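PDB 4PTS: glutathione S-transferase from Gordonia bronchialis, which probably catalyses the transfer of glutathione to or from its substrates, as a glutathione transferase with an Omega-like helical domain. Local coordinates for residues 21-26 against 186-191; 52-57 against 77-82; 82-87 against 289-294; 86-91 against 120-125; 204-209 against 251-256. One frame throughout, in Å; residues are numbered along the deposited sequence.

Interaction 1 (21-26 against 186-191)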
# COMPACT_ATOMS: atom_id res chain seq x y z
N GLU B 21 -3.94 -9.24 -19.42
CA GLU B 21 -3.80 -9.94 -18.15
C GLU B 21 -2.44 -10.57 -18.12
O GLU B 21 -1.86 -10.86 -19.17
CB GLU B 21 -4.89 -11.02 -18.01
CG GLU B 21 -4.79 -12.15 -19.04
CD GLU B 21 -6.14 -12.60 -19.61
OE1 GLU B 21 -6.20 -12.98 -20.81
OE2 GLU B 21 -7.14 -12.59 -18.87
N PHE B 22 -1.91 -10.74 -16.93
CA PHE B 22 -0.63 -11.37 -16.78
C PHE B 22 -0.78 -12.88 -16.88
O PHE B 22 -1.47 -13.51 -16.06
CB PHE B 22 0.00 -11.04 -15.44
CG PHE B 22 1.21 -11.86 -15.15
CD1 PHE B 22 2.28 -11.88 -16.05
CD2 PHE B 22 1.27 -12.64 -14.01
CE1 PHE B 22 3.40 -12.65 -15.80
CE2 PHE B 22 2.40 -13.41 -13.76
CZ PHE B 22 3.46 -13.42 -14.66
N VAL B 23 -0.11 -13.46 -17.87
CA VAL B 23 -0.12 -14.90 -18.06
C VAL B 23 1.32 -15.39 -18.01
O VAL B 23 2.17 -14.96 -18.79
CB VAL B 23 -0.80 -15.27 -19.39
CG1 VAL B 23 -1.12 -16.74 -19.44
CG2 VAL B 23 -2.10 -14.48 -19.56
N ARG B 24 1.61 -16.27 -17.06
CA ARG B 24 2.97 -16.71 -16.83
C ARG B 24 3.46 -17.79 -17.82
O ARG B 24 2.71 -18.70 -18.15
CB ARG B 24 3.06 -17.25 -15.41
CG ARG B 24 4.46 -17.52 -14.92
CD ARG B 24 4.43 -18.13 -13.53
NE ARG B 24 3.95 -17.20 -12.50
CZ ARG B 24 4.71 -16.29 -11.89
NH1 ARG B 24 5.97 -16.12 -12.22
NH2 ARG B 24 4.18 -15.52 -10.95
N ASP B 25 4.72 -17.67 -18.25
CA ASP B 25 5.36 -18.64 -19.16
C ASP B 25 6.05 -19.78 -18.37
O ASP B 25 7.17 -19.63 -17.90
CB ASP B 25 6.37 -17.94 -20.09
N THR B 26 5.35 -20.92 -18.26
CA THR B 26 5.76 -22.09 -17.45
C THR B 26 6.75 -23.09 -18.13
O THR B 26 6.67 -24.31 -17.90
CB THR B 26 4.51 -22.87 -16.95
OG1 THR B 26 4.89 -23.80 -15.92
CG2 THR B 26 3.78 -23.66 -18.09
N VAL B 186 -1.56 -12.65 -6.68
CA VAL B 186 -0.95 -11.36 -6.45
C VAL B 186 -0.23 -10.87 -7.69
O VAL B 186 -0.30 -9.69 -8.00
CB VAL B 186 -0.03 -11.35 -5.23
CG1 VAL B 186 -0.82 -11.70 -3.98
CG2 VAL B 186 1.17 -12.26 -5.42
N TYR B 187 0.46 -11.77 -8.38
CA TYR B 187 1.15 -11.39 -9.62
C TYR B 187 0.16 -10.94 -10.71
O TYR B 187 0.39 -9.98 -11.44
CB TYR B 187 2.01 -12.54 -10.10
CG TYR B 187 3.30 -12.60 -9.33
CD1 TYR B 187 3.42 -13.32 -8.14
CD2 TYR B 187 4.40 -11.91 -9.77
CE1 TYR B 187 4.62 -13.37 -7.42
CE2 TYR B 187 5.61 -11.95 -9.08
CZ TYR B 187 5.73 -12.68 -7.90
OH TYR B 187 6.96 -12.69 -7.26
N ARG B 188 -0.97 -11.62 -10.75
CA ARG B 188 -1.99 -11.36 -11.72
C ARG B 188 -2.64 -9.99 -11.53
O ARG B 188 -3.04 -9.38 -12.51
CB ARG B 188 -3.02 -12.49 -11.67
CG ARG B 188 -3.38 -13.01 -13.03
CD ARG B 188 -4.18 -14.32 -12.98
NE ARG B 188 -5.34 -14.20 -13.88
CZ ARG B 188 -5.28 -14.09 -15.21
NH1 ARG B 188 -4.10 -14.05 -15.87
NH2 ARG B 188 -6.41 -13.98 -15.89
N CYS B 189 -2.69 -9.50 -10.29
CA CYS B 189 -3.03 -8.10 -9.97
C CYS B 189 -1.95 -7.11 -10.36
O CYS B 189 -2.19 -6.20 -11.13
CB CYS B 189 -3.17 -7.91 -8.46
SG CYS B 189 -4.58 -8.66 -7.65
N GLY B 190 -0.76 -7.26 -9.79
CA GLY B 190 0.32 -6.32 -10.01
C GLY B 190 0.73 -6.21 -11.46
O GLY B 190 1.04 -5.13 -11.95
N PHE B 191 0.75 -7.34 -12.16
CA PHE B 191 1.19 -7.33 -13.54
C PHE B 191 0.05 -7.14 -14.52
O PHE B 191 0.28 -7.10 -15.73
CB PHE B 191 2.01 -8.59 -13.87
CG PHE B 191 3.37 -8.62 -13.23
CD1 PHE B 191 4.10 -7.46 -13.05
CD2 PHE B 191 3.93 -9.81 -12.84
CE1 PHE B 191 5.35 -7.47 -12.45
CE2 PHE B 191 5.20 -9.84 -12.25
CZ PHE B 191 5.91 -8.67 -12.04

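Interaction 2 (52-57 against 77-82)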
# COMPACT_ATOMS: atom_id res chain seq x y z
N ALA B 52 19.29 -20.10 -4.94
CA ALA B 52 18.06 -19.43 -4.57
C ALA B 52 18.30 -17.95 -4.37
O ALA B 52 19.40 -17.44 -4.58
CB ALA B 52 17.52 -20.07 -3.31
N ALA B 53 17.24 -17.24 -3.99
CA ALA B 53 17.31 -15.83 -3.61
C ALA B 53 16.29 -15.58 -2.51
O ALA B 53 15.20 -16.12 -2.53
CB ALA B 53 17.02 -14.94 -4.82
N ARG B 54 16.65 -14.76 -1.54
CA ARG B 54 15.76 -14.47 -0.44
C ARG B 54 14.51 -13.76 -0.92
O ARG B 54 13.47 -13.82 -0.24
CB ARG B 54 16.42 -13.55 0.57
CG ARG B 54 17.65 -14.12 1.24
CD ARG B 54 17.32 -14.86 2.52
NE ARG B 54 18.57 -15.22 3.17
CZ ARG B 54 18.72 -16.14 4.11
NH1 ARG B 54 17.68 -16.82 4.58
NH2 ARG B 54 19.94 -16.37 4.58
N ALA B 55 14.62 -13.07 -2.05
CA ALA B 55 13.52 -12.26 -2.61
C ALA B 55 12.35 -13.05 -3.18
O ALA B 55 11.19 -12.72 -2.97
CB ALA B 55 14.08 -11.36 -3.71
N CYS B 56 12.68 -14.06 -3.96
CA CYS B 56 11.68 -14.76 -4.75
C CYS B 56 10.98 -15.80 -3.86
O CYS B 56 11.62 -16.56 -3.18
CB CYS B 56 12.35 -15.39 -5.99
SG CYS B 56 11.27 -16.44 -6.98
N PRO B 57 9.65 -15.78 -3.85
CA PRO B 57 8.91 -16.67 -2.97
C PRO B 57 8.92 -18.12 -3.39
O PRO B 57 8.73 -18.98 -2.56
CB PRO B 57 7.49 -16.12 -3.03
CG PRO B 57 7.40 -15.46 -4.35
CD PRO B 57 8.75 -14.85 -4.55
N LEU B 77 24.31 -24.38 -0.78
CA LEU B 77 23.39 -23.29 -1.00
C LEU B 77 24.11 -22.07 -1.50
O LEU B 77 24.98 -21.58 -0.85
CB LEU B 77 22.71 -22.93 0.32
CG LEU B 77 21.94 -21.62 0.27
CD1 LEU B 77 20.83 -21.70 -0.77
CD2 LEU B 77 21.34 -21.32 1.62
N GLY B 78 23.71 -21.56 -2.65
CA GLY B 78 24.13 -20.23 -3.10
C GLY B 78 22.96 -19.25 -3.10
O GLY B 78 21.82 -19.62 -3.34
N LEU B 79 23.23 -17.98 -2.83
CA LEU B 79 22.19 -16.96 -2.75
C LEU B 79 22.46 -15.82 -3.72
O LEU B 79 23.53 -15.22 -3.73
CB LEU B 79 22.07 -16.42 -1.32
CG LEU B 79 21.41 -17.37 -0.33
CD1 LEU B 79 21.52 -16.84 1.10
CD2 LEU B 79 19.95 -17.58 -0.70
N CYS B 80 21.46 -15.50 -4.52
CA CYS B 80 21.60 -14.38 -5.39
C CYS B 80 21.13 -13.11 -4.73
O CYS B 80 20.28 -13.12 -3.81
CB CYS B 80 20.84 -14.62 -6.67
SG CYS B 80 21.42 -16.12 -7.44
N GLY B 81 21.69 -12.02 -5.22
CA GLY B 81 21.27 -10.70 -4.83
C GLY B 81 19.92 -10.36 -5.45
O GLY B 81 19.56 -10.88 -6.53
N PRO B 82 19.19 -9.45 -4.79
CA PRO B 82 17.85 -9.04 -5.16
C PRO B 82 17.76 -8.29 -6.48
O PRO B 82 16.71 -8.30 -7.10
CB PRO B 82 17.43 -8.12 -4.02
CG PRO B 82 18.71 -7.55 -3.50
CD PRO B 82 19.75 -8.61 -3.71

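Interaction 3 (82-87 against 289-294)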
# COMPACT_ATOMS: atom_id res chain seq x y z
N PRO B 82 19.19 -9.45 -4.79
CA PRO B 82 17.85 -9.04 -5.16
C PRO B 82 17.76 -8.29 -6.48
O PRO B 82 16.71 -8.30 -7.10
CB PRO B 82 17.43 -8.12 -4.02
CG PRO B 82 18.71 -7.55 -3.50
CD PRO B 82 19.75 -8.61 -3.71
N THR B 83 18.83 -7.65 -6.92
CA THR B 83 18.77 -6.82 -8.11
C THR B 83 19.58 -7.40 -9.25
O THR B 83 20.55 -8.12 -9.03
CB THR B 83 19.33 -5.42 -7.86
OG1 THR B 83 20.59 -5.55 -7.19
CG2 THR B 83 18.39 -4.62 -7.00
N HIS B 84 19.19 -7.05 -10.46
CA HIS B 84 19.87 -7.55 -11.62
C HIS B 84 19.31 -6.90 -12.87
O HIS B 84 18.25 -6.31 -12.83
CB HIS B 84 19.74 -9.08 -11.71
CG HIS B 84 18.36 -9.62 -11.45
ND1 HIS B 84 17.38 -9.67 -12.42
CD2 HIS B 84 17.83 -10.21 -10.36
CE1 HIS B 84 16.29 -10.24 -11.92
NE2 HIS B 84 16.54 -10.57 -10.67
N ASP B 85 20.02 -7.02 -14.00
CA ASP B 85 19.52 -6.47 -15.27
C ASP B 85 18.65 -7.51 -16.02
O ASP B 85 18.13 -8.46 -15.43
CB ASP B 85 20.67 -5.88 -16.12
CG ASP B 85 21.62 -6.96 -16.71
OD1 ASP B 85 21.20 -8.14 -16.88
OD2 ASP B 85 22.79 -6.62 -17.04
N LYS B 86 18.53 -7.32 -17.34
CA LYS B 86 17.78 -8.21 -18.24
C LYS B 86 18.24 -9.66 -18.24
O LYS B 86 17.50 -10.52 -18.73
CB LYS B 86 17.83 -7.69 -19.69
N ASN B 87 19.45 -9.95 -17.72
CA ASN B 87 19.98 -11.34 -17.71
C ASN B 87 19.79 -12.07 -16.41
O ASN B 87 20.45 -13.08 -16.15
CB ASN B 87 21.45 -11.38 -18.11
CG ASN B 87 21.67 -10.80 -19.48
OD1 ASN B 87 22.44 -9.88 -19.64
ND2 ASN B 87 20.94 -11.31 -20.47
N TYR B 289 10.73 -3.64 -5.70
CA TYR B 289 10.59 -2.21 -5.94
C TYR B 289 11.66 -1.70 -6.89
O TYR B 289 11.43 -0.76 -7.63
CB TYR B 289 10.59 -1.42 -4.61
CG TYR B 289 9.28 -1.51 -3.85
CD1 TYR B 289 8.20 -0.72 -4.18
CD2 TYR B 289 9.13 -2.40 -2.80
CE1 TYR B 289 7.00 -0.82 -3.49
CE2 TYR B 289 7.93 -2.50 -2.11
CZ TYR B 289 6.86 -1.71 -2.45
OH TYR B 289 5.65 -1.82 -1.73
N ILE B 290 12.83 -2.31 -6.89
CA ILE B 290 13.86 -1.84 -7.80
C ILE B 290 13.80 -2.57 -9.14
O ILE B 290 13.96 -1.94 -10.17
CB ILE B 290 15.26 -1.94 -7.17
CG1 ILE B 290 15.38 -0.94 -6.01
CG2 ILE B 290 16.32 -1.66 -8.20
CD1 ILE B 290 16.49 -1.26 -5.04
N VAL B 291 13.58 -3.87 -9.16
CA VAL B 291 13.66 -4.55 -10.45
C VAL B 291 12.48 -4.21 -11.34
O VAL B 291 12.65 -4.04 -12.54
CB VAL B 291 13.83 -6.09 -10.30
CG1 VAL B 291 13.67 -6.81 -11.63
CG2 VAL B 291 15.21 -6.41 -9.71
N HIS B 292 11.28 -4.12 -10.77
CA HIS B 292 10.06 -3.84 -11.54
C HIS B 292 9.85 -2.37 -11.85
O HIS B 292 8.90 -1.75 -11.38
CB HIS B 292 8.86 -4.34 -10.77
CG HIS B 292 8.86 -5.82 -10.55
ND1 HIS B 292 8.32 -6.41 -9.43
CD2 HIS B 292 9.31 -6.82 -11.33
CE1 HIS B 292 8.44 -7.72 -9.52
NE2 HIS B 292 9.05 -8.00 -10.67
N SER B 293 10.75 -1.83 -12.68
CA SER B 293 10.79 -0.41 -13.02
C SER B 293 9.60 -0.00 -13.89
O SER B 293 9.20 1.17 -13.92
CB SER B 293 12.09 -0.12 -13.77
OG SER B 293 12.13 -0.90 -14.96
N ASP B 294 9.02 -0.97 -14.58
CA ASP B 294 7.84 -0.73 -15.38
C ASP B 294 6.62 -0.41 -14.49
O ASP B 294 5.80 0.41 -14.87
CB ASP B 294 7.58 -1.89 -16.38
CG ASP B 294 7.46 -3.28 -15.71
OD1 ASP B 294 8.15 -3.57 -14.68
OD2 ASP B 294 6.66 -4.10 -16.23

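Interaction 4 (86-91 against 120-125)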
# COMPACT_ATOMS: atom_id res chain seq x y z
N LYS B 86 18.53 -7.32 -17.34
CA LYS B 86 17.78 -8.21 -18.24
C LYS B 86 18.24 -9.66 -18.24
O LYS B 86 17.50 -10.52 -18.73
CB LYS B 86 17.83 -7.69 -19.69
N ASN B 87 19.45 -9.95 -17.72
CA ASN B 87 19.98 -11.34 -17.71
C ASN B 87 19.79 -12.07 -16.41
O ASN B 87 20.45 -13.08 -16.15
CB ASN B 87 21.45 -11.38 -18.11
CG ASN B 87 21.67 -10.80 -19.48
OD1 ASN B 87 22.44 -9.88 -19.64
ND2 ASN B 87 20.94 -11.31 -20.47
N SER B 88 18.86 -11.57 -15.62
CA SER B 88 18.42 -12.25 -14.44
C SER B 88 19.51 -12.39 -13.40
O SER B 88 20.46 -11.62 -13.38
CB SER B 88 17.88 -13.61 -14.86
OG SER B 88 17.04 -14.11 -13.84
N TRP B 89 19.40 -13.41 -12.55
CA TRP B 89 20.06 -13.40 -11.25
C TRP B 89 21.58 -13.41 -11.32
O TRP B 89 22.17 -14.12 -12.13
CB TRP B 89 19.57 -14.56 -10.44
CG TRP B 89 18.09 -14.57 -10.29
CD1 TRP B 89 17.19 -15.22 -11.06
CD2 TRP B 89 17.35 -13.88 -9.30
NE1 TRP B 89 15.92 -14.99 -10.62
CE2 TRP B 89 15.98 -14.17 -9.53
CE3 TRP B 89 17.70 -13.05 -8.23
CZ2 TRP B 89 14.96 -13.66 -8.73
CZ3 TRP B 89 16.68 -12.55 -7.43
CH2 TRP B 89 15.32 -12.85 -7.69
N THR B 90 22.19 -12.61 -10.46
CA THR B 90 23.63 -12.49 -10.35
C THR B 90 24.00 -12.73 -8.90
O THR B 90 23.13 -12.73 -8.00
CB THR B 90 24.13 -11.09 -10.76
OG1 THR B 90 23.46 -10.09 -9.99
CG2 THR B 90 23.87 -10.83 -12.22
N PHE B 91 25.30 -12.91 -8.68
CA PHE B 91 25.87 -13.29 -7.39
C PHE B 91 26.65 -12.11 -6.84
O PHE B 91 27.83 -12.19 -6.54
CB PHE B 91 26.77 -14.49 -7.57
CG PHE B 91 26.03 -15.74 -7.89
CD1 PHE B 91 25.30 -16.39 -6.90
CD2 PHE B 91 26.05 -16.25 -9.18
CE1 PHE B 91 24.61 -17.54 -7.19
CE2 PHE B 91 25.37 -17.41 -9.48
CZ PHE B 91 24.65 -18.06 -8.49
N LYS B 120 14.53 -20.12 -22.76
CA LYS B 120 13.46 -19.88 -21.78
C LYS B 120 13.97 -19.07 -20.57
O LYS B 120 15.11 -18.59 -20.54
CB LYS B 120 12.75 -21.18 -21.39
N GLY B 121 13.11 -18.91 -19.58
CA GLY B 121 13.38 -18.05 -18.43
C GLY B 121 14.47 -18.56 -17.50
O GLY B 121 14.55 -19.76 -17.21
N ILE B 122 15.28 -17.62 -17.00
CA ILE B 122 16.41 -17.93 -16.11
C ILE B 122 16.03 -17.70 -14.63
O ILE B 122 16.24 -16.63 -14.07
CB ILE B 122 17.63 -17.06 -16.48
CG1 ILE B 122 17.93 -17.14 -17.98
CG2 ILE B 122 18.86 -17.48 -15.69
CD1 ILE B 122 18.50 -18.46 -18.46
N THR B 123 15.55 -18.75 -13.99
CA THR B 123 14.85 -18.58 -12.73
C THR B 123 15.55 -19.22 -11.55
O THR B 123 16.40 -20.09 -11.70
CB THR B 123 13.39 -19.13 -12.72
OG1 THR B 123 13.37 -20.52 -12.29
CG2 THR B 123 12.72 -18.95 -14.09
N VAL B 124 15.10 -18.79 -10.37
CA VAL B 124 15.38 -19.46 -9.12
C VAL B 124 14.06 -19.94 -8.50
O VAL B 124 13.03 -19.29 -8.63
CB VAL B 124 16.13 -18.56 -8.13
CG1 VAL B 124 17.56 -18.40 -8.58
CG2 VAL B 124 15.44 -17.21 -8.01
N PRO B 125 14.10 -21.08 -7.78
CA PRO B 125 15.29 -21.84 -7.45
C PRO B 125 15.73 -22.69 -8.60
O PRO B 125 14.92 -23.07 -9.45
CB PRO B 125 14.80 -22.74 -6.32
CG PRO B 125 13.39 -23.00 -6.69
CD PRO B 125 12.88 -21.73 -7.30

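Interaction 5 (204-209 against 251-256)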
# COMPACT_ATOMS: atom_id res chain seq x y z
N ARG B 204 -10.80 -12.32 -7.15
CA ARG B 204 -10.48 -13.71 -6.93
C ARG B 204 -9.55 -13.88 -5.75
O ARG B 204 -9.71 -14.80 -4.95
CB ARG B 204 -9.89 -14.30 -8.21
CG ARG B 204 -11.00 -14.61 -9.21
CD ARG B 204 -10.46 -15.16 -10.50
NE ARG B 204 -9.72 -16.40 -10.30
CZ ARG B 204 -8.91 -16.94 -11.21
NH1 ARG B 204 -8.75 -16.36 -12.39
NH2 ARG B 204 -8.25 -18.07 -10.94
N LEU B 205 -8.61 -12.97 -5.63
CA LEU B 205 -7.66 -12.97 -4.54
C LEU B 205 -8.35 -12.91 -3.18
O LEU B 205 -8.08 -13.70 -2.28
CB LEU B 205 -6.77 -11.77 -4.69
CG LEU B 205 -5.69 -11.55 -3.64
CD1 LEU B 205 -4.73 -12.73 -3.60
CD2 LEU B 205 -4.94 -10.27 -3.95
N PHE B 206 -9.25 -11.95 -3.03
CA PHE B 206 -9.80 -11.70 -1.72
C PHE B 206 -10.94 -12.66 -1.37
O PHE B 206 -11.13 -12.98 -0.20
CB PHE B 206 -10.16 -10.23 -1.58
CG PHE B 206 -8.97 -9.37 -1.35
CD1 PHE B 206 -8.37 -9.33 -0.11
CD2 PHE B 206 -8.38 -8.66 -2.39
CE1 PHE B 206 -7.23 -8.57 0.10
CE2 PHE B 206 -7.25 -7.89 -2.18
CZ PHE B 206 -6.67 -7.85 -0.94
N THR B 207 -11.64 -13.16 -2.37
CA THR B 207 -12.55 -14.28 -2.16
C THR B 207 -11.81 -15.46 -1.58
O THR B 207 -12.26 -16.07 -0.61
CB THR B 207 -13.15 -14.75 -3.50
OG1 THR B 207 -13.90 -13.68 -4.06
CG2 THR B 207 -14.07 -15.95 -3.30
N LYS B 208 -10.68 -15.80 -2.19
CA LYS B 208 -9.89 -16.91 -1.72
C LYS B 208 -9.41 -16.71 -0.30
O LYS B 208 -9.41 -17.64 0.50
CB LYS B 208 -8.67 -17.15 -2.61
CG LYS B 208 -7.93 -18.45 -2.28
CD LYS B 208 -8.86 -19.62 -2.50
CE LYS B 208 -8.18 -20.97 -2.42
NZ LYS B 208 -9.18 -21.97 -2.87
N LEU B 209 -8.99 -15.50 0.02
CA LEU B 209 -8.42 -15.27 1.34
C LEU B 209 -9.49 -15.38 2.41
O LEU B 209 -9.22 -15.80 3.53
CB LEU B 209 -7.70 -13.91 1.38
CG LEU B 209 -6.42 -13.84 0.51
CD1 LEU B 209 -5.99 -12.40 0.27
CD2 LEU B 209 -5.28 -14.64 1.12
N CYS B 251 -2.67 -4.93 -4.03
CA CYS B 251 -3.58 -5.90 -3.45
C CYS B 251 -4.11 -5.36 -2.14
O CYS B 251 -3.77 -5.90 -1.08
CB CYS B 251 -2.85 -7.21 -3.20
SG CYS B 251 -2.26 -7.95 -4.73
N ASN B 252 -4.95 -4.33 -2.20
CA ASN B 252 -5.10 -3.46 -1.03
C ASN B 252 -6.47 -3.34 -0.37
O ASN B 252 -6.74 -2.31 0.25
CB ASN B 252 -4.62 -2.07 -1.40
CG ASN B 252 -5.59 -1.35 -2.27
OD1 ASN B 252 -6.37 -1.95 -2.97
ND2 ASN B 252 -5.54 -0.05 -2.23
N ARG B 253 -7.29 -4.39 -0.45
CA ARG B 253 -8.53 -4.39 0.34
C ARG B 253 -8.23 -4.07 1.79
O ARG B 253 -8.98 -3.36 2.47
CB ARG B 253 -9.24 -5.74 0.29
CG ARG B 253 -10.69 -5.63 0.74
CD ARG B 253 -11.45 -6.93 0.64
NE ARG B 253 -11.10 -7.83 1.74
CZ ARG B 253 -11.54 -9.07 1.86
NH1 ARG B 253 -12.36 -9.60 0.97
NH2 ARG B 253 -11.16 -9.81 2.89
N SER B 254 -7.10 -4.57 2.26
CA SER B 254 -6.74 -4.49 3.64
C SER B 254 -5.36 -5.09 3.77
O SER B 254 -4.97 -5.93 2.96
CB SER B 254 -7.77 -5.28 4.46
OG SER B 254 -7.19 -6.06 5.51
N LYS B 255 -4.60 -4.65 4.77
CA LYS B 255 -3.34 -5.29 5.09
C LYS B 255 -3.52 -6.66 5.74
O LYS B 255 -4.57 -6.96 6.36
CB LYS B 255 -2.49 -4.43 6.02
CG LYS B 255 -1.75 -3.31 5.32
CD LYS B 255 -0.80 -2.57 6.29
CE LYS B 255 0.67 -2.89 6.19
NZ LYS B 255 1.42 -1.79 6.86
N LEU B 256 -2.47 -7.47 5.65
CA LEU B 256 -2.46 -8.75 6.30
C LEU B 256 -2.70 -8.58 7.78
O LEU B 256 -3.54 -9.26 8.32
CB LEU B 256 -1.15 -9.47 6.11
CG LEU B 256 -1.18 -10.86 6.74
CD1 LEU B 256 -2.39 -11.67 6.28
CD2 LEU B 256 0.11 -11.60 6.42

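Interaction 1 (21-26 against 186-191)
F22 carries this contact, packing on Y187, R188 and F191 at the end of helix 185-190. The tight part is aromatic. F191 turns its ring edge to the face of F22, an edge-to-face pair with centroids 5.1 Å apart and planes at 70°. F22 CB meets F191 CB at 3.5 Å, and F22 CE2 lies 3.8 Å from Y187 CB. With CG trans to the backbone N (chi1 169°), the F22 ring is carried in towards the helix, one face on F191 and R24 N behind the other; phenylalanine suits by its broad apolar face. The R24 guanidinium stands nearly upright on the Y187 ring (planes 75° apart), NH2 first, 3.5 Å from Y187 CG, in a cation-pi contact.

The outer side is looser. R188 reaches back along the loop, its NH1 making a bent, weak hydrogen bond of 2.7 Å to F22 O and its NH2 a weak salt bridge of 3.4 Å to E21 OE2. Long charged chains fit this more exposed margin.

Y187, a predicted proton donor/acceptor, is hydrogen-bonded through OH to Y288 OH of helix 281-291. R24 touches W58 of helix 57-68, so the N-terminal loop probably lies beside the domain interface.

Interaction 2 (52-57 against 77-82)
L79 and A52 face each other across a pair of parallel strands, and their side chains share one face of the sheet. A52 takes both bonds of the pairing: its N donates to G78 O at 3.0 Å, and its O accepts at 2.8 Å from C80 N, which lies in the carbonyl plane. G78 and C80 flank L79, the pattern of a parallel bridge.

The bumps come from the leucine. With CG opposite the carbonyl carbon (chi1 -74°), L79 directs its fork toward A52 and R54, and the two methyls divide: CD2 goes over the small alanine, 4.3 Å from A52 CB, and CD1 against the R54 guanidinium, 3.9 Å from NH2, the two side chains crossing obliquely. L77 CD1 borders A52 CB from the next position on that face. Cutting L79 back to an alanine would probably open a gap over A52 and leave the R54 guanidinium without the methyl beside it, though R54 NH2 and NH1 would still have E337 O and T278 O as hydrogen-bond partners.

The strands belong to a beta-alpha-beta unit of the thioredoxin-like domain, and strand 48-53 leads on to the predicted nucleophile C56. Helix 57-68 covers A52 through A59 and L63, whereas on the other face A53 meets W89 and C80 meets F91.

Interaction 3 (82-87 against 289-294)
V291 packs its methyl groups against the run P82-H84, and van der Waals contact carries the meeting; no hydrogen bond crosses. CG2 is the working branch: it lies 3.6 Å from P82 O, 3.9 Å from T83 CA and over one face of the H84 imidazole. CG1 completes the grip at 4.3 Å from H84 CE1. The valine has CG1 trans to its backbone N (chi1 170°) and CG2 beside that N, which spreads the two methyls along the loop. Next to it, T83 CG2 and I290 CG2 meet at 3.8 Å; threonine suits this place through that methyl. I290 and V291, both beta-branched, give the last turn of helix 281-291 a surface of methyls.

The loop from the thioredoxin-like domain here abuts the end of a helix of the C-terminal part of the chain, so the contact bridges the two domains of the glutathione transferase fold.

Hydrogen bonds serve each segment internally. D85 OD1 accepts from N87 N at 2.7 Å in an Asx turn, and H84 ND1 makes a weak bond of 3.3 Å to D85 O. Beyond V291 the chain leaves the helix through an inverse gamma turn centred on H292, whose ring meets F191 edge to face. P82 O accepts from H287 ND1 of helix 281-291, while the H84 ring meets W89, the predicted glutathione-binding residue.

Interaction 4 (86-91 against 120-125)
S88 and I122 are where the two segments come nearest, their CA atoms 6.3 Å apart, and neither segment forms a regular strand. S88 has a positive phi (65°), a kink that swings the chain round before W89, while residues 122-124 run extended into the cis peptide bond before P125. A cis-proline at this point is the hallmark of the thioredoxin-like fold, on which the glutathione site of these enzymes is built.

One polar bond joins the segments. S88 OG donates to I122 O at 2.7 Å, approaching within the plane of that carbonyl; a short hydroxyl-bearing side chain is what such a close backbone oxygen calls for. The same oxygen lies at the edge of the W89 ring, 3.5 Å from CD1.

V124 supplies the apolar half. W89 CG stands opposite the carbonyl carbon (chi1 -56°), which brings the indole to V124, whose CG2 sits over one face in a CH-pi contact, 3.7 Å from the centroid of the five-membered ring and 27° off the normal. Loss of the indole to an alanine at W89 is likely to open a gap between V124 and A53 and to remove the predicted glutathione-binding group itself.

Around this pair, W89 also packs on A53 and V124 on I51, both of strand 48-53, and I122 touches K108 and Y111 of helix 108-114. P125 rests on W58, A59 and T62 of helix 57-68, directly ahead of strand 126-129.

Interaction 5 (204-209 against 251-256)
The F206 ring has R253 on one face and L205 on the other, with C251 at its rim. R253 CB stands over the ring centre, 3.5 Å from the centroid and 14° off the normal, a CH-pi contact. The opposite face is backed by CG of L205, the preceding residue of the same helix. At the edge, F206 CZ lies 3.5 Å from C251 O.

Beyond its CB the arginine runs back along the phenylalanine, the two side chains sliding past each other in opposite directions. The chain is extended at first and then bends at chi3 (77°), which lays the guanidinium over CD1 and CB of F206, with R253 NH1 3.4 Å from F206 CB. The guanidinium and ring planes stay 34° apart, a slanted overlap. Arginine suits the place because its methylenes can cover an aromatic face while its charged head reaches past it.

L205 makes the second foothold, CD2 against C251 SG at 3.6 Å. Both also meet V186 and C189, so the loop is packed against helices 185-190 and 195-217 within the C-terminal domain. The loop also meets the second subunit, where R253 packs on D306 of that subunit.

Since no hydrogen bond crosses between the segments, the contact rests on van der Waals and CH-pi forces. R253 is salt-bridged to D210 of helix 195-217, so it probably ties its loop to that helix twice, once by carbon and once by charge.

Interactions 2, 3 and 4 cluster on the thioredoxin-like side, with centres 10 to 14 Å apart. They follow one run of chain: interaction 2 ends at P82, where interaction 3 begins, and interactions 3 and 4 share K86 and N87. Interaction 1 encloses interactions 2 and 4 along the sequence and touches interaction 3 through F191 and H292. Interaction 5 lies in the helical domain, where, like interaction 3, it borders the second subunit; its centre is 16 Å from that of interaction 1 but 26 to 29 Å from the other three. Interaction 3 joins the domains, interaction 1 probably fastens the N-terminal loop to the helical domain near the predicted active site, interactions 2 and 4 knit the thioredoxin-like domain, and interaction 5 the helical one.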